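Local structure of thrombospondin related anonymous protein (4F1J) at residues H23-V26 with K27-P31. The protein probably serves the malaria parasite as a membrane-bound adhesive protein, here represented by its magnesium-loaded von Willebrand factor type A domain. Sequence-based numbering, arbitrary orientation.
Sequences HNWV and KHAVP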
ATOM      1  N   HIS A  23     -18.111   4.488  -8.258  1.00 11.97           N
ATOM      2  CA  HIS A  23     -17.638   4.596  -9.655  1.00 12.33           C
ATOM      3  C   HIS A  23     -16.108   4.734  -9.716  1.00 12.07           C
ATOM      4  O   HIS A  23     -15.467   4.178 -10.591  1.00 12.98           O
ATOM      5  CB  HIS A  23     -18.345   5.729 -10.412  1.00 12.86           C
ATOM      6  CG  HIS A  23     -18.074   7.086  -9.861  1.00 11.64           C
ATOM      7  ND1 HIS A  23     -17.007   7.838 -10.275  1.00 11.26           N
ATOM      8  CD2 HIS A  23     -18.762   7.850  -8.981  1.00 13.54           C
ATOM      9  CE1 HIS A  23     -17.018   8.998  -9.642  1.00 12.80           C
ATOM     10  NE2 HIS A  23     -18.083   9.042  -8.863  1.00 14.65           N
ATOM     11  N   ASN A  24     -15.530   5.426  -8.738  1.00 11.56           N
ATOM     12  CA  ASN A  24     -14.079   5.545  -8.624  1.00 12.01           C
ATOM     13  C   ASN A  24     -13.425   4.247  -8.193  1.00 10.92           C
ATOM     14  O   ASN A  24     -12.347   3.912  -8.693  1.00 12.02           O
ATOM     15  CB  ASN A  24     -13.680   6.638  -7.644  1.00 11.28           C
ATOM     16  CG  ASN A  24     -13.815   8.017  -8.215  1.00 12.28           C
ATOM     17  OD1 ASN A  24     -13.615   8.238  -9.414  1.00 11.80           O
ATOM     18  ND2 ASN A  24     -14.103   8.983  -7.351  1.00 13.75           N
ATOM     19  N   TRP A  25     -14.079   3.507  -7.307  1.00 10.95           N
ATOM     20  CA  TRP A  25     -13.578   2.184  -6.908  1.00 10.96           C
ATOM     21  C   TRP A  25     -13.439   1.266  -8.119  1.00 11.31           C
ATOM     22  O   TRP A  25     -12.423   0.593  -8.323  1.00 11.26           O
ATOM     23  CB  TRP A  25     -14.516   1.549  -5.899  1.00 11.85           C
ATOM     24  CG  TRP A  25     -14.076   0.227  -5.417  1.00 11.56           C
ATOM     25  CD1 TRP A  25     -14.596  -0.978  -5.736  1.00 11.55           C
ATOM     26  CD2 TRP A  25     -13.031  -0.028  -4.458  1.00 10.94           C
ATOM     27  NE1 TRP A  25     -13.946  -1.973  -5.068  1.00 11.31           N
ATOM     28  CE2 TRP A  25     -12.971  -1.418  -4.281  1.00 11.64           C
ATOM     29  CE3 TRP A  25     -12.128   0.785  -3.760  1.00 11.83           C
ATOM     30  CZ2 TRP A  25     -12.056  -2.024  -3.423  1.00 10.93           C
ATOM     31  CZ3 TRP A  25     -11.226   0.184  -2.910  1.00 11.02           C
ATOM     32  CH2 TRP A  25     -11.196  -1.203  -2.748  1.00 11.16           C
ATOM     33  N   VAL A  26     -14.484   1.249  -8.937  1.00 11.45           N
ATOM     34  CA  VAL A  26     -14.548   0.361 -10.094  1.00 11.73           C
ATOM     35  C   VAL A  26     -13.650   0.848 -11.230  1.00 12.40           C
ATOM     36  O   VAL A  26     -12.881   0.053 -11.826  1.00 11.74           O
ATOM     37  CB  VAL A  26     -16.022   0.246 -10.573  1.00 12.04           C
ATOM     38  CG1 VAL A  26     -16.101  -0.430 -11.983  1.00 12.07           C
ATOM     39  CG2 VAL A  26     -16.841  -0.518  -9.535  1.00 10.70           C
ATOM     40  N   LYS A  27     -13.732   2.143 -11.553  1.00 12.07           N
ATOM     41  CA  LYS A  27     -13.003   2.674 -12.714  1.00 12.87           C
ATOM     42  C   LYS A  27     -11.555   3.047 -12.451  1.00 12.76           C
ATOM     43  O   LYS A  27     -10.758   3.077 -13.395  1.00 13.07           O
ATOM     44  CB  LYS A  27     -13.739   3.864 -13.372  1.00 13.74           C
ATOM     45  CG  LYS A  27     -15.097   3.491 -13.972  1.00 15.64           C
ATOM     46  CD  LYS A  27     -15.072   2.301 -14.929  1.00 17.65           C
ATOM     47  CE  LYS A  27     -14.780   2.682 -16.370  1.00 19.22           C
ATOM     48  NZ  LYS A  27     -14.839   1.482 -17.292  1.00 19.58           N
ATOM     49  N   HIS A  28     -11.192   3.277 -11.187  1.00 12.50           N
ATOM     50  CA  HIS A  28      -9.849   3.766 -10.875  1.00 11.71           C
ATOM     51  C   HIS A  28      -9.101   3.005  -9.781  1.00 12.24           C
ATOM     52  O   HIS A  28      -7.934   2.618 -10.013  1.00 11.78           O
ATOM     53  CB  HIS A  28      -9.866   5.237 -10.535  1.00 11.68           C
ATOM     54  CG  HIS A  28     -10.464   6.095 -11.616  1.00 12.88           C
ATOM     55  ND1 HIS A  28      -9.909   6.202 -12.870  1.00 13.05           N
ATOM     56  CD2 HIS A  28     -11.557   6.889 -11.614  1.00 13.78           C
ATOM     57  CE1 HIS A  28     -10.648   7.023 -13.602  1.00 16.14           C
ATOM     58  NE2 HIS A  28     -11.660   7.447 -12.868  1.00 12.75           N
ATOM     59  N   ALA A  29      -9.719   2.829  -8.605  1.00 11.54           N
ATOM     60  CA  ALA A  29      -9.019   2.179  -7.452  1.00 11.11           C
ATOM     61  C   ALA A  29      -8.594   0.750  -7.763  1.00 10.90           C
ATOM     62  O   ALA A  29      -7.422   0.391  -7.580  1.00 11.33           O
ATOM     63  CB  ALA A  29      -9.879   2.202  -6.152  1.00 10.31           C
ATOM     64  N   VAL A  30      -9.530  -0.061  -8.235  1.00 10.95           N
ATOM     65  CA  VAL A  30      -9.216  -1.452  -8.563  1.00 11.43           C
ATOM     66  C   VAL A  30      -8.187  -1.538  -9.710  1.00 11.74           C
ATOM     67  O   VAL A  30      -7.181  -2.229  -9.577  1.00 10.42           O
ATOM     68  CB  VAL A  30     -10.495  -2.327  -8.759  1.00 12.65           C
ATOM     69  CG1 VAL A  30     -10.170  -3.657  -9.416  1.00 12.97           C
ATOM     70  CG2 VAL A  30     -11.178  -2.561  -7.374  1.00 12.13           C
ATOM     71  N   PRO A  31      -8.430  -0.845 -10.838  1.00 11.66           N
ATOM     72  CA  PRO A  31      -7.398  -0.775 -11.887  1.00 11.63           C
ATOM     73  C   PRO A  31      -6.038  -0.239 -11.440  1.00 11.29           C
ATOM     74  O   PRO A  31      -5.011  -0.659 -11.989  1.00 10.70           O
ATOM     75  CB  PRO A  31      -8.027   0.129 -12.940  1.00 11.19           C
ATOM     76  CG  PRO A  31      -9.501  -0.066 -12.764  1.00 11.98           C
ATOM     77  CD  PRO A  31      -9.698  -0.215 -11.274  1.00 12.43           C
TER
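N24 O accepts two backbone hydrogen bonds, and this fork marks where the helix widens. H28 N lies 2.8 Å from N24 O, an i+4 bond bent to 138° at the hydrogen. A29 N is also 2.8 Å from N24 O, and this i+5 bond is much straighter. V30 N continues the wide spacing with a hydrogen bond to W25 O. One residue earlier than the fork, K27 N gives an ordinary alpha-helical hydrogen bond to H23 O. P31 has no N-H to give. Its CD sits 3.2 Å from V26 O instead, and the helix kinks there.

Apolar contacts gather round the indole of W25. With CG anti to the backbone N (chi1 -179°), the ring reaches the side chains of A29 and V30 in the following turn. V30 CG2 comes over one face in a CH-pi contact, 3.9 Å from the centroid of the five-membered ring. A29 CB meets the six-membered ring obliquely, 3.6 Å from W25 CE3. The side chains of W25 and A29 both pack on M14 of strand 8-15, and W25 NE1 is hydrogen-bonded to L82 O.

The polar side chains meet on another part of the helix surface. N24 OD1 approaches the edge of the H28 ring in its plane, 3.3 Å from H28 CD2. The amide and imidazole planes are 45° apart. N24 ND2 is hydrogen-bonded to I20 O, which probably limits rotation of the amide. Both side chains also touch W181.

The shared acceptor and the two i+5 bonds make a pi-type turn in helix 22-38, and the proline kink follows it. This helix is the crossover of the beta-alpha-beta unit between strands 8-15 and 47-54 in the Rossmann-like von Willebrand factor A fold.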